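Long-range contacts in endostatin (Mus musculus, PDB 1KOE), which inhibits angiogenesis as the C-terminal fragment of the collagen XVIII alpha1 chain and binds heparin: residues H5-N10 / F95-R100; G22-C27 / F40-S45; P106-K111 / S162-C167. All coordinates share one frame; numbering follows the deposited sequence.

Interaction 1: H5-N10 / F95-R100; sequences HLVALN and FSFDGR
Asn10 O takes a bond from Arg100 NH2 at 2.8 Å, in the carbonyl plane on a lone pair, and a second from a water that also accepts from Arg100 NH1. The side-chain oxygen of the same residue accepts from the other segment too: Asp98 N donates to Asn10 OD1 at 3.0 Å. Its amide lies nearly flat on the Asp98 carboxylate, the planes only 11° apart. That carboxylate is held side-on by Arg100 through NE and NH2, while Ser96 OG gives its proton to Asp98 OD1 from the opposite face to Arg100 NE.

Further back, strand 4-8 meets the loop in a single bridge, Ala8 with Ser96. Ala8 N donates to Phe95 O at 3.0 Å, and Phe97 N returns a weak bond to Ala8 O. Val7 holds CG1 anti to its own nitrogen (chi1 -173°), which sets this methyl over the centre of the Phe97 ring, 3.6 Å from the centroid; Leu9 CD2 comes to the ring edge.

In the type I turn from Ser96 to Gly99 the two central residues are held differently, Phe97 by Val7 over its ring and Asp98 by polar bonds. Arg100 bonds at once to the Asp98 carboxylate and to Asn10 O, just after the strand, and probably offsets the charge of Asp98.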
ATOM      1  N   HIS A   5      -8.176  -8.217   1.914  1.00  6.26           N
ATOM      2  CA  HIS A   5      -8.526  -6.800   1.944  1.00  7.37           C
ATOM      3  C   HIS A   5      -7.312  -5.846   1.816  1.00  9.63           C
ATOM      4  O   HIS A   5      -6.264  -6.061   2.452  1.00  8.50           O
ATOM      5  CB  HIS A   5      -9.301  -6.460   3.216  1.00  6.13           C
ATOM      6  CG  HIS A   5     -10.625  -7.158   3.323  1.00  9.30           C
ATOM      7  ND1 HIS A   5     -10.756  -8.431   3.825  1.00 10.67           N
ATOM      8  CD2 HIS A   5     -11.872  -6.764   2.957  1.00 11.21           C
ATOM      9  CE1 HIS A   5     -12.027  -8.800   3.766  1.00 11.23           C
ATOM     10  NE2 HIS A   5     -12.721  -7.809   3.248  1.00  9.19           N
ATOM     11  N   LEU A   6      -7.464  -4.809   0.996  1.00  5.90           N
ATOM     12  CA  LEU A   6      -6.437  -3.778   0.808  1.00  6.16           C
ATOM     13  C   LEU A   6      -7.116  -2.516   1.357  1.00  8.08           C
ATOM     14  O   LEU A   6      -8.132  -2.070   0.828  1.00  8.41           O
ATOM     15  CB  LEU A   6      -6.086  -3.621  -0.672  1.00  7.80           C
ATOM     16  CG  LEU A   6      -4.958  -2.648  -1.028  1.00  8.59           C
ATOM     17  CD1 LEU A   6      -3.633  -3.132  -0.501  1.00  8.94           C
ATOM     18  CD2 LEU A   6      -4.884  -2.512  -2.557  1.00 11.98           C
ATOM     19  N   VAL A   7      -6.561  -1.945   2.424  1.00  7.00           N
ATOM     20  CA  VAL A   7      -7.173  -0.829   3.129  1.00  6.28           C
ATOM     21  C   VAL A   7      -6.150   0.247   3.460  1.00  7.86           C
ATOM     22  O   VAL A   7      -5.021  -0.052   3.837  1.00  8.99           O
ATOM     23  CB  VAL A   7      -7.798  -1.349   4.467  1.00  7.09           C
ATOM     24  CG1 VAL A   7      -8.600  -0.256   5.151  1.00  9.37           C
ATOM     25  CG2 VAL A   7      -8.696  -2.564   4.207  1.00 10.88           C
ATOM     26  N   ALA A   8      -6.540   1.505   3.321  1.00  7.05           N
ATOM     27  CA  ALA A   8      -5.622   2.600   3.610  1.00  8.14           C
ATOM     28  C   ALA A   8      -5.602   3.035   5.088  1.00  8.47           C
ATOM     29  O   ALA A   8      -6.631   2.961   5.798  1.00  8.37           O
ATOM     30  CB  ALA A   8      -5.977   3.804   2.730  1.00  8.87           C
ATOM     31  N   LEU A   9      -4.436   3.495   5.542  1.00  7.30           N
ATOM     32  CA  LEU A   9      -4.326   4.050   6.886  1.00  8.01           C
ATOM     33  C   LEU A   9      -5.210   5.314   6.937  1.00  7.11           C
ATOM     34  O   LEU A   9      -5.418   5.988   5.919  1.00  9.42           O
ATOM     35  CB  LEU A   9      -2.878   4.391   7.240  1.00  6.67           C
ATOM     36  CG  LEU A   9      -1.962   3.188   7.512  1.00  9.61           C
ATOM     37  CD1 LEU A   9      -0.586   3.705   7.874  1.00  9.50           C
ATOM     38  CD2 LEU A   9      -2.499   2.351   8.692  1.00 11.47           C
ATOM     39  N   ASN A  10      -5.681   5.661   8.126  1.00  6.40           N
ATOM     40  CA  ASN A  10      -6.592   6.787   8.296  1.00  7.10           C
ATOM     41  C   ASN A  10      -6.016   8.184   8.091  1.00  9.58           C
ATOM     42  O   ASN A  10      -6.764   9.162   8.132  1.00 10.63           O
ATOM     43  CB  ASN A  10      -7.316   6.684   9.642  1.00  7.91           C
ATOM     44  CG  ASN A  10      -8.264   5.488   9.707  1.00  8.97           C
ATOM     45  OD1 ASN A  10      -8.831   5.065   8.698  1.00 11.21           O
ATOM     46  ND2 ASN A  10      -8.443   4.944  10.907  1.00 10.82           N
ATOM     47  N   PHE A  95     -10.798   2.551   0.322  1.00 10.02           N
ATOM     48  CA  PHE A  95     -11.269   3.118   1.588  1.00 10.35           C
ATOM     49  C   PHE A  95     -10.240   2.950   2.715  1.00 10.13           C
ATOM     50  O   PHE A  95      -9.484   1.968   2.744  1.00  9.50           O
ATOM     51  CB  PHE A  95     -12.563   2.414   2.037  1.00  8.78           C
ATOM     52  CG  PHE A  95     -13.706   2.614   1.104  1.00 11.12           C
ATOM     53  CD1 PHE A  95     -14.527   3.719   1.232  1.00 16.49           C
ATOM     54  CD2 PHE A  95     -13.957   1.711   0.083  1.00 12.05           C
ATOM     55  CE1 PHE A  95     -15.588   3.928   0.342  1.00 16.99           C
ATOM     56  CE2 PHE A  95     -15.007   1.917  -0.798  1.00 19.05           C
ATOM     57  CZ  PHE A  95     -15.820   3.032  -0.664  1.00 13.69           C
ATOM     58  N   SER A  96     -10.232   3.912   3.634  1.00  9.09           N
ATOM     59  CA  SER A  96      -9.388   3.845   4.820  1.00  8.23           C
ATOM     60  C   SER A  96     -10.143   2.932   5.812  1.00 10.53           C
ATOM     61  O   SER A  96     -11.315   2.581   5.565  1.00  9.05           O
ATOM     62  CB  SER A  96      -9.233   5.236   5.408  1.00  7.47           C
ATOM     63  OG  SER A  96     -10.495   5.771   5.750  1.00 11.40           O
ATOM     64  N   PHE A  97      -9.504   2.587   6.934  1.00  8.96           N
ATOM     65  CA  PHE A  97     -10.124   1.710   7.936  1.00  8.36           C
ATOM     66  C   PHE A  97     -11.425   2.293   8.473  1.00 10.56           C
ATOM     67  O   PHE A  97     -12.395   1.553   8.697  1.00 10.48           O
ATOM     68  CB  PHE A  97      -9.157   1.431   9.094  1.00  8.82           C
ATOM     69  CG  PHE A  97      -8.076   0.454   8.743  1.00  7.88           C
ATOM     70  CD1 PHE A  97      -8.355  -0.916   8.681  1.00  7.40           C
ATOM     71  CD2 PHE A  97      -6.788   0.898   8.439  1.00  9.14           C
ATOM     72  CE1 PHE A  97      -7.379  -1.834   8.313  1.00  9.69           C
ATOM     73  CE2 PHE A  97      -5.794  -0.006   8.073  1.00  9.95           C
ATOM     74  CZ  PHE A  97      -6.089  -1.383   8.006  1.00 10.14           C
ATOM     75  N   ASP A  98     -11.465   3.609   8.664  1.00 10.70           N
ATOM     76  CA  ASP A  98     -12.676   4.240   9.170  1.00 11.77           C
ATOM     77  C   ASP A  98     -13.752   4.542   8.104  1.00 13.33           C
ATOM     78  O   ASP A  98     -14.684   5.318   8.361  1.00 15.58           O
ATOM     79  CB  ASP A  98     -12.352   5.474  10.037  1.00 10.84           C
ATOM     80  CG  ASP A  98     -11.674   6.597   9.261  1.00 16.86           C
ATOM     81  OD1 ASP A  98     -11.704   6.598   8.013  1.00 13.35           O
ATOM     82  OD2 ASP A  98     -11.096   7.496   9.920  1.00 21.65           O
ATOM     83  N   GLY A  99     -13.590   3.959   6.912  1.00  9.84           N
ATOM     84  CA  GLY A  99     -14.580   4.077   5.862  1.00  9.11           C
ATOM     85  C   GLY A  99     -14.608   5.243   4.911  1.00 11.25           C
ATOM     86  O   GLY A  99     -15.600   5.412   4.210  1.00 16.51           O
ATOM     87  N   ARG A 100     -13.540   6.011   4.821  1.00 10.63           N
ATOM     88  CA  ARG A 100     -13.507   7.143   3.903  1.00 10.06           C
ATOM     89  C   ARG A 100     -12.837   6.813   2.570  1.00 11.45           C
ATOM     90  O   ARG A 100     -11.834   6.083   2.531  1.00 10.90           O
ATOM     91  CB  ARG A 100     -12.779   8.321   4.552  1.00 13.52           C
ATOM     92  CG  ARG A 100     -13.548   8.978   5.694  1.00 13.17           C
ATOM     93  CD  ARG A 100     -12.661   9.981   6.398  1.00 12.67           C
ATOM     94  NE  ARG A 100     -11.638   9.295   7.168  1.00 14.67           N
ATOM     95  CZ  ARG A 100     -10.445   9.790   7.474  1.00 17.38           C
ATOM     96  NH1 ARG A 100     -10.097  11.002   7.079  1.00 17.60           N
ATOM     97  NH2 ARG A 100      -9.593   9.063   8.176  1.00 20.61           N
TER
HETATM   98  O   HOH W   1     -10.183  -0.279   1.183  1.00  7.88           O
HETATM   99  O   HOH W   2      -7.801  11.912   8.302  1.00 41.29           O

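Interaction 2: G22-C27 / F40-S45; sequences GADFQC and FRAFLS
Asp24 and Arg41 meet with their flat groups steeply turned, carboxylate and guanidinium planes 76° apart. Arg41 comes side-on and puts two nitrogens on one oxygen: NH2 lies 2.7 Å from Asp24 OD2, on its syn lone pair, and NE sits 3.2 Å from the same Asp24 OD2, well above the carboxylate plane. Relative to the guanidinium, OD2 lies in the plane, at the edge. A bend at chi3 (54°) folds the end of the Arg41 chain back to the helix, although its CB sets off the other way. Arg41 NH1 has its own partner in Gln49.

The other carboxylate oxygen serves the backbone. Ala42 N donates to Asp24 OD1 at 2.9 Å, nearly along the C-O axis, and a water donates both to this oxygen and to Ala42 O. One aspartate thus holds a strand amide and the arginine just before it, and the salt bridge probably keeps the carboxylate charged.

Beside this polar edge the packing is apolar and close. The methyls of Ala23 and Ala42 meet, CB to CB 3.7 Å, that of Ala42 aimed almost directly at the other, and Leu44 CD1 comes up to the same Ala23 CB from beyond the strand. One helical turn on, Cys27 lays its CB against Phe40 O and brings SG to 3.6 Å from Ala42 CA. The small Ala23 and Ala42 fit the 6.5 Å closest approach of the axes of helix segment 22-27 and strand 40-42, which lie at 146°.

Residues 22-27 of helix 19-33 thus run roughly antiparallel to strand 40-42, an outermost strand of the five-stranded sheet. The next strand in is 166-169, while Phe40 reaches across to His5 and Val7 of strand 4-8.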
ATOM      1  N   GLY A  22       7.159   0.693  12.369  1.00  8.31           N
ATOM      2  CA  GLY A  22       6.214   1.759  12.666  1.00  7.59           C
ATOM      3  C   GLY A  22       4.974   1.653  11.788  1.00 10.13           C
ATOM      4  O   GLY A  22       3.840   1.688  12.270  1.00  9.79           O
ATOM      5  N   ALA A  23       5.194   1.500  10.486  1.00  9.09           N
ATOM      6  CA  ALA A  23       4.099   1.375   9.520  1.00  8.50           C
ATOM      7  C   ALA A  23       3.267   0.120   9.798  1.00  7.04           C
ATOM      8  O   ALA A  23       2.037   0.172   9.822  1.00  8.57           O
ATOM      9  CB  ALA A  23       4.645   1.344   8.098  1.00 10.08           C
ATOM     10  N   ASP A  24       3.937  -1.004  10.013  1.00  6.23           N
ATOM     11  CA  ASP A  24       3.237  -2.256  10.315  1.00  6.78           C
ATOM     12  C   ASP A  24       2.414  -2.127  11.597  1.00  7.76           C
ATOM     13  O   ASP A  24       1.306  -2.659  11.685  1.00  8.73           O
ATOM     14  CB  ASP A  24       4.232  -3.421  10.483  1.00  9.35           C
ATOM     15  CG  ASP A  24       4.652  -4.064   9.152  1.00 11.70           C
ATOM     16  OD1 ASP A  24       4.055  -3.747   8.107  1.00  9.81           O
ATOM     17  OD2 ASP A  24       5.575  -4.923   9.156  1.00 11.63           O
ATOM     18  N   PHE A  25       2.938  -1.418  12.598  1.00  7.42           N
ATOM     19  CA  PHE A  25       2.203  -1.250  13.849  1.00  6.73           C
ATOM     20  C   PHE A  25       0.930  -0.400  13.617  1.00  9.46           C
ATOM     21  O   PHE A  25      -0.121  -0.644  14.224  1.00  9.44           O
ATOM     22  CB  PHE A  25       3.101  -0.619  14.919  1.00  7.02           C
ATOM     23  CG  PHE A  25       2.437  -0.488  16.250  1.00  9.17           C
ATOM     24  CD1 PHE A  25       1.764  -1.567  16.814  1.00 11.91           C
ATOM     25  CD2 PHE A  25       2.491   0.703  16.950  1.00 17.16           C
ATOM     26  CE1 PHE A  25       1.148  -1.457  18.080  1.00 16.73           C
ATOM     27  CE2 PHE A  25       1.885   0.825  18.207  1.00 22.21           C
ATOM     28  CZ  PHE A  25       1.214  -0.255  18.770  1.00 14.81           C
ATOM     29  N   GLN A  26       1.027   0.617  12.758  1.00  8.27           N
ATOM     30  CA  GLN A  26      -0.140   1.445  12.445  1.00  7.65           C
ATOM     31  C   GLN A  26      -1.228   0.574  11.798  1.00  7.86           C
ATOM     32  O   GLN A  26      -2.400   0.682  12.166  1.00  9.18           O
ATOM     33  CB  GLN A  26       0.253   2.616  11.541  1.00  9.20           C
ATOM     34  CG  GLN A  26       0.967   3.734  12.285  1.00 18.91           C
ATOM     35  CD  GLN A  26       0.130   4.271  13.443  1.00 39.76           C
ATOM     36  OE1 GLN A  26      -1.010   4.710  13.248  1.00 52.67           O
ATOM     37  NE2 GLN A  26       0.675   4.201  14.661  1.00 48.77           N
ATOM     38  N   CYS A  27      -0.842  -0.276  10.844  1.00  5.94           N
ATOM     39  CA  CYS A  27      -1.794  -1.179  10.193  1.00  5.67           C
ATOM     40  C   CYS A  27      -2.470  -2.080  11.239  1.00  8.49           C
ATOM     41  O   CYS A  27      -3.685  -2.304  11.193  1.00 11.21           O
ATOM     42  CB  CYS A  27      -1.092  -2.047   9.145  1.00  7.87           C
ATOM     43  SG  CYS A  27      -0.584  -1.143   7.643  1.00  8.48           S
ATOM     44  N   PHE A  40      -2.877  -7.610   9.049  1.00 11.56           N
ATOM     45  CA  PHE A  40      -2.564  -6.566   8.081  1.00 10.99           C
ATOM     46  C   PHE A  40      -1.148  -6.058   8.208  1.00 12.80           C
ATOM     47  O   PHE A  40      -0.703  -5.721   9.309  1.00 14.50           O
ATOM     48  CB  PHE A  40      -3.518  -5.394   8.256  1.00  9.82           C
ATOM     49  CG  PHE A  40      -4.921  -5.696   7.824  1.00 13.27           C
ATOM     50  CD1 PHE A  40      -5.787  -6.392   8.668  1.00 11.48           C
ATOM     51  CD2 PHE A  40      -5.378  -5.290   6.575  1.00 11.67           C
ATOM     52  CE1 PHE A  40      -7.083  -6.676   8.272  1.00 13.02           C
ATOM     53  CE2 PHE A  40      -6.678  -5.572   6.180  1.00 15.24           C
ATOM     54  CZ  PHE A  40      -7.528  -6.265   7.031  1.00 12.92           C
ATOM     55  N   ARG A  41      -0.457  -5.994   7.078  1.00  8.14           N
ATOM     56  CA  ARG A  41       0.902  -5.489   7.034  1.00  9.25           C
ATOM     57  C   ARG A  41       0.961  -4.300   6.064  1.00  9.34           C
ATOM     58  O   ARG A  41       0.120  -4.182   5.171  1.00  8.16           O
ATOM     59  CB  ARG A  41       1.852  -6.613   6.620  1.00 15.01           C
ATOM     60  CG  ARG A  41       1.935  -7.719   7.678  1.00 22.66           C
ATOM     61  CD  ARG A  41       3.260  -8.441   7.675  1.00 28.20           C
ATOM     62  NE  ARG A  41       4.371  -7.505   7.790  1.00 30.10           N
ATOM     63  CZ  ARG A  41       5.523  -7.626   7.136  1.00 30.96           C
ATOM     64  NH1 ARG A  41       5.711  -8.662   6.316  1.00 25.66           N
ATOM     65  NH2 ARG A  41       6.471  -6.697   7.276  1.00 28.72           N
ATOM     66  N   ALA A  42       1.901  -3.383   6.274  1.00  7.60           N
ATOM     67  CA  ALA A  42       2.028  -2.223   5.397  1.00  6.68           C
ATOM     68  C   ALA A  42       2.439  -2.660   3.995  1.00  7.17           C
ATOM     69  O   ALA A  42       3.285  -3.539   3.830  1.00  8.52           O
ATOM     70  CB  ALA A  42       3.037  -1.234   5.973  1.00  7.71           C
ATOM     71  N   PHE A  43       1.795  -2.052   2.997  1.00  6.55           N
ATOM     72  CA  PHE A  43       2.024  -2.294   1.567  1.00  8.23           C
ATOM     73  C   PHE A  43       3.292  -1.491   1.178  1.00  7.43           C
ATOM     74  O   PHE A  43       3.208  -0.429   0.569  1.00  8.61           O
ATOM     75  CB  PHE A  43       0.773  -1.775   0.812  1.00  7.58           C
ATOM     76  CG  PHE A  43       0.747  -2.072  -0.679  1.00  7.95           C
ATOM     77  CD1 PHE A  43       0.359  -3.329  -1.159  1.00 10.05           C
ATOM     78  CD2 PHE A  43       1.054  -1.075  -1.600  1.00 10.04           C
ATOM     79  CE1 PHE A  43       0.264  -3.585  -2.545  1.00 13.92           C
ATOM     80  CE2 PHE A  43       0.960  -1.319  -2.977  1.00 12.57           C
ATOM     81  CZ  PHE A  43       0.560  -2.580  -3.447  1.00 10.87           C
ATOM     82  N   LEU A  44       4.461  -1.983   1.571  1.00  7.22           N
ATOM     83  CA  LEU A  44       5.709  -1.280   1.304  1.00  6.87           C
ATOM     84  C   LEU A  44       6.858  -2.274   1.233  1.00  9.21           C
ATOM     85  O   LEU A  44       6.805  -3.319   1.885  1.00  9.14           O
ATOM     86  CB  LEU A  44       6.045  -0.350   2.497  1.00  8.00           C
ATOM     87  CG  LEU A  44       5.117   0.773   2.978  1.00  6.24           C
ATOM     88  CD1 LEU A  44       5.529   1.289   4.353  1.00  6.93           C
ATOM     89  CD2 LEU A  44       5.125   1.896   1.956  1.00  9.85           C
ATOM     90  N   SER A  45       7.868  -1.984   0.408  1.00  7.07           N
ATOM     91  CA  SER A  45       9.083  -2.803   0.411  1.00  7.88           C
ATOM     92  C   SER A  45       9.968  -2.136   1.482  1.00 10.02           C
ATOM     93  O   SER A  45       9.802  -0.948   1.780  1.00 11.73           O
ATOM     94  CB  SER A  45       9.814  -2.738  -0.932  1.00  8.40           C
ATOM     95  OG  SER A  45       9.259  -3.631  -1.872  1.00  8.46           O
TER
HETATM   96  O   HOH W   3       5.155  -4.664   5.619  1.00 13.46           O

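Interaction 3: P106-K111 / S162-C167; sequences PAWPQK and SYIVLC
The loop leading into strand 112-114, the first strand of the three-stranded antiparallel sheet, packs here on the chain that runs into strand 166-169 of the five-stranded one. Ile164 makes the apolar join: its CG1 approaches Trp108 CD1 at 3.6 Å, the two side chains crossing at about a right angle, and its CD1 goes on to the backbone of Lys111. With CG1 beside the backbone N (chi1 -61°), the longer branch of Ile164 is the one that faces the loop.

Gln110 lies against Tyr163. Its CB meets the ring edge at Tyr163 CE1, 3.8 Å away, and the amide is turned 62° from the ring. Gln110 NE2 hydrogen-bonds to Asn161 OD1, and a water joins Gln110 OE1 to Tyr163 OH.

Polar links between the segments run through water. One molecule accepts from both Trp108 NE1 (3.0 Å) and Val165 N; another accepts from Gln110 N and donates to Ser162 O. The Lys111 chain, bent near its base, turns back so that NZ meets Trp108 O at 2.6 Å and also Val102 O.

Because the direct contacts are van der Waals ones, the polar coupling of the two segments rests on bridging waters in a partly buried seam.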
ATOM      1  N   PRO A 106     -10.856  15.135   1.355  1.00 17.89           N
ATOM      2  CA  PRO A 106      -9.760  16.109   1.473  1.00 16.49           C
ATOM      3  C   PRO A 106      -8.656  15.837   2.506  1.00 18.47           C
ATOM      4  O   PRO A 106      -7.616  16.507   2.482  1.00 19.70           O
ATOM      5  CB  PRO A 106     -10.498  17.422   1.749  1.00 20.92           C
ATOM      6  CG  PRO A 106     -11.707  16.966   2.535  1.00 19.91           C
ATOM      7  CD  PRO A 106     -12.144  15.733   1.759  1.00 20.85           C
ATOM      8  N   ALA A 107      -8.860  14.843   3.379  1.00 15.25           N
ATOM      9  CA  ALA A 107      -7.872  14.508   4.411  1.00 13.10           C
ATOM     10  C   ALA A 107      -6.572  13.996   3.796  1.00 12.10           C
ATOM     11  O   ALA A 107      -5.541  13.947   4.462  1.00 16.31           O
ATOM     12  CB  ALA A 107      -8.434  13.497   5.399  1.00 14.32           C
ATOM     13  N   TRP A 108      -6.644  13.570   2.540  1.00 11.10           N
ATOM     14  CA  TRP A 108      -5.465  13.119   1.793  1.00 12.47           C
ATOM     15  C   TRP A 108      -5.319  14.124   0.637  1.00 14.31           C
ATOM     16  O   TRP A 108      -5.892  13.940  -0.440  1.00 16.32           O
ATOM     17  CB  TRP A 108      -5.670  11.708   1.238  1.00 11.95           C
ATOM     18  CG  TRP A 108      -5.742  10.636   2.295  1.00 11.69           C
ATOM     19  CD1 TRP A 108      -4.702   9.900   2.787  1.00 12.75           C
ATOM     20  CD2 TRP A 108      -6.923  10.166   2.969  1.00 11.65           C
ATOM     21  NE1 TRP A 108      -5.164   9.005   3.724  1.00 15.29           N
ATOM     22  CE2 TRP A 108      -6.517   9.146   3.857  1.00 11.33           C
ATOM     23  CE3 TRP A 108      -8.280  10.507   2.904  1.00 11.70           C
ATOM     24  CZ2 TRP A 108      -7.416   8.465   4.675  1.00 10.78           C
ATOM     25  CZ3 TRP A 108      -9.181   9.828   3.718  1.00 13.94           C
ATOM     26  CH2 TRP A 108      -8.740   8.817   4.594  1.00 14.46           C
ATOM     27  N   PRO A 109      -4.590  15.225   0.870  1.00 15.74           N
ATOM     28  CA  PRO A 109      -4.391  16.254  -0.151  1.00 18.56           C
ATOM     29  C   PRO A 109      -3.679  15.781  -1.412  1.00 18.21           C
ATOM     30  O   PRO A 109      -3.889  16.339  -2.488  1.00 21.01           O
ATOM     31  CB  PRO A 109      -3.590  17.318   0.595  1.00 19.24           C
ATOM     32  CG  PRO A 109      -2.835  16.528   1.605  1.00 27.60           C
ATOM     33  CD  PRO A 109      -3.884  15.589   2.111  1.00 18.39           C
ATOM     34  N   GLN A 110      -2.824  14.771  -1.287  1.00 15.33           N
ATOM     35  CA  GLN A 110      -2.114  14.247  -2.446  1.00 15.65           C
ATOM     36  C   GLN A 110      -2.500  12.792  -2.662  1.00 14.94           C
ATOM     37  O   GLN A 110      -2.361  11.949  -1.774  1.00 15.97           O
ATOM     38  CB  GLN A 110      -0.614  14.432  -2.268  1.00 21.68           C
ATOM     39  CG  GLN A 110      -0.263  15.900  -2.088  1.00 29.04           C
ATOM     40  CD  GLN A 110       1.123  16.216  -2.539  1.00 41.63           C
ATOM     41  OE1 GLN A 110       1.347  16.532  -3.743  1.00 54.44           O
ATOM     42  NE2 GLN A 110       2.076  16.182  -1.613  1.00 38.76           N
ATOM     43  N   LYS A 111      -3.009  12.512  -3.851  1.00 12.37           N
ATOM     44  CA  LYS A 111      -3.497  11.187  -4.184  1.00 10.26           C
ATOM     45  C   LYS A 111      -2.456  10.191  -4.687  1.00 11.42           C
ATOM     46  O   LYS A 111      -2.707   9.444  -5.643  1.00 14.70           O
ATOM     47  CB  LYS A 111      -4.675  11.299  -5.149  1.00  8.88           C
ATOM     48  CG  LYS A 111      -5.700  12.345  -4.735  1.00 10.72           C
ATOM     49  CD  LYS A 111      -6.303  12.076  -3.361  1.00 11.39           C
ATOM     50  CE  LYS A 111      -7.353  13.135  -3.076  1.00 12.62           C
ATOM     51  NZ  LYS A 111      -7.962  12.998  -1.731  1.00 13.55           N
ATOM     52  N   SER A 162       3.470  13.896   2.143  1.00 10.29           N
ATOM     53  CA  SER A 162       2.554  13.120   2.989  1.00 10.47           C
ATOM     54  C   SER A 162       1.596  12.436   2.022  1.00 10.29           C
ATOM     55  O   SER A 162       0.723  13.088   1.446  1.00 11.16           O
ATOM     56  CB  SER A 162       1.781  14.021   3.969  1.00 14.97           C
ATOM     57  OG  SER A 162       2.607  14.417   5.054  1.00 28.18           O
ATOM     58  N   TYR A 163       1.808  11.132   1.829  1.00  9.29           N
ATOM     59  CA  TYR A 163       1.045  10.310   0.898  1.00  8.49           C
ATOM     60  C   TYR A 163       0.230   9.216   1.613  1.00  9.73           C
ATOM     61  O   TYR A 163       0.373   8.977   2.816  1.00  8.08           O
ATOM     62  CB  TYR A 163       2.024   9.623  -0.081  1.00  7.10           C
ATOM     63  CG  TYR A 163       2.639  10.505  -1.159  1.00  7.59           C
ATOM     64  CD1 TYR A 163       2.092  11.755  -1.481  1.00 10.11           C
ATOM     65  CD2 TYR A 163       3.741  10.062  -1.881  1.00  8.62           C
ATOM     66  CE1 TYR A 163       2.621  12.535  -2.521  1.00  9.19           C
ATOM     67  CE2 TYR A 163       4.274  10.822  -2.907  1.00 11.31           C
ATOM     68  CZ  TYR A 163       3.711  12.056  -3.221  1.00 12.94           C
ATOM     69  OH  TYR A 163       4.260  12.800  -4.236  1.00 16.38           O
ATOM     70  N   ILE A 164      -0.627   8.579   0.831  1.00  7.28           N
ATOM     71  CA  ILE A 164      -1.461   7.486   1.282  1.00  7.35           C
ATOM     72  C   ILE A 164      -0.567   6.267   1.535  1.00  7.08           C
ATOM     73  O   ILE A 164       0.397   6.019   0.804  1.00  7.60           O
ATOM     74  CB  ILE A 164      -2.466   7.090   0.169  1.00  7.56           C
ATOM     75  CG1 ILE A 164      -3.373   8.282  -0.162  1.00 10.75           C
ATOM     76  CG2 ILE A 164      -3.290   5.853   0.583  1.00  9.38           C
ATOM     77  CD1 ILE A 164      -4.073   8.156  -1.501  1.00 11.79           C
ATOM     78  N   VAL A 165      -0.877   5.533   2.595  1.00  6.56           N
ATOM     79  CA  VAL A 165      -0.166   4.307   2.895  1.00  6.59           C
ATOM     80  C   VAL A 165      -1.237   3.234   3.000  1.00  7.34           C
ATOM     81  O   VAL A 165      -2.260   3.436   3.691  1.00  9.31           O
ATOM     82  CB  VAL A 165       0.624   4.402   4.219  1.00  7.08           C
ATOM     83  CG1 VAL A 165       1.244   3.046   4.541  1.00  9.28           C
ATOM     84  CG2 VAL A 165       1.722   5.483   4.095  1.00  8.65           C
ATOM     85  N   LEU A 166      -1.019   2.120   2.298  1.00  5.98           N
ATOM     86  CA  LEU A 166      -1.959   0.999   2.313  1.00  6.62           C
ATOM     87  C   LEU A 166      -1.489  -0.159   3.208  1.00  6.94           C
ATOM     88  O   LEU A 166      -0.285  -0.316   3.481  1.00  7.50           O
ATOM     89  CB  LEU A 166      -2.166   0.466   0.886  1.00  5.91           C
ATOM     90  CG  LEU A 166      -2.620   1.498  -0.156  1.00  5.79           C
ATOM     91  CD1 LEU A 166      -2.718   0.825  -1.520  1.00  9.29           C
ATOM     92  CD2 LEU A 166      -3.946   2.113   0.253  1.00  8.55           C
ATOM     93  N   CYS A 167      -2.454  -0.969   3.641  1.00  5.58           N
ATOM     94  CA  CYS A 167      -2.210  -2.153   4.461  1.00  6.15           C
ATOM     95  C   CYS A 167      -2.889  -3.302   3.727  1.00  7.15           C
ATOM     96  O   CYS A 167      -4.018  -3.154   3.232  1.00  8.17           O
ATOM     97  CB  CYS A 167      -2.857  -2.029   5.844  1.00  7.42           C
ATOM     98  SG  CYS A 167      -2.358  -0.577   6.801  1.00  7.96           S
TER
HETATM   99  O   HOH W   4      -3.123   6.836   4.370  1.00  8.09           O
HETATM  100  O   HOH W   5      -2.237  12.694   0.915  1.00 14.12           O
HETATM  101  O   HOH W   6       2.109  14.353  -5.511  1.00 42.81           O
HETATM  102  O   HOH W   7       2.947  16.435   0.901  1.00 60.80           O

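How the interactions relate
All three contacts reach the five-stranded sheet. Interactions 1 and 2 are buried and interaction 3 only partly so. The chain at 165-167, leading into strand 166-169, is the common neighbour: Val7 O and Leu9 N of interaction 1 probably bond to Cys167 N and Val165 O of interaction 3, and Phe43 N of interaction 2 probably bonds to Leu166 O. The Cys27-Cys167 disulfide joins interactions 2 and 3 covalently. Both buried contacts combine apolar packing with an aspartate-arginine pair, within the loop in interaction 1 and between segments in interaction 2; interaction 3 has no such pair and uses waters instead. Along the chain, interaction 2 lies within the loop closed by interaction 1, and interaction 3 follows.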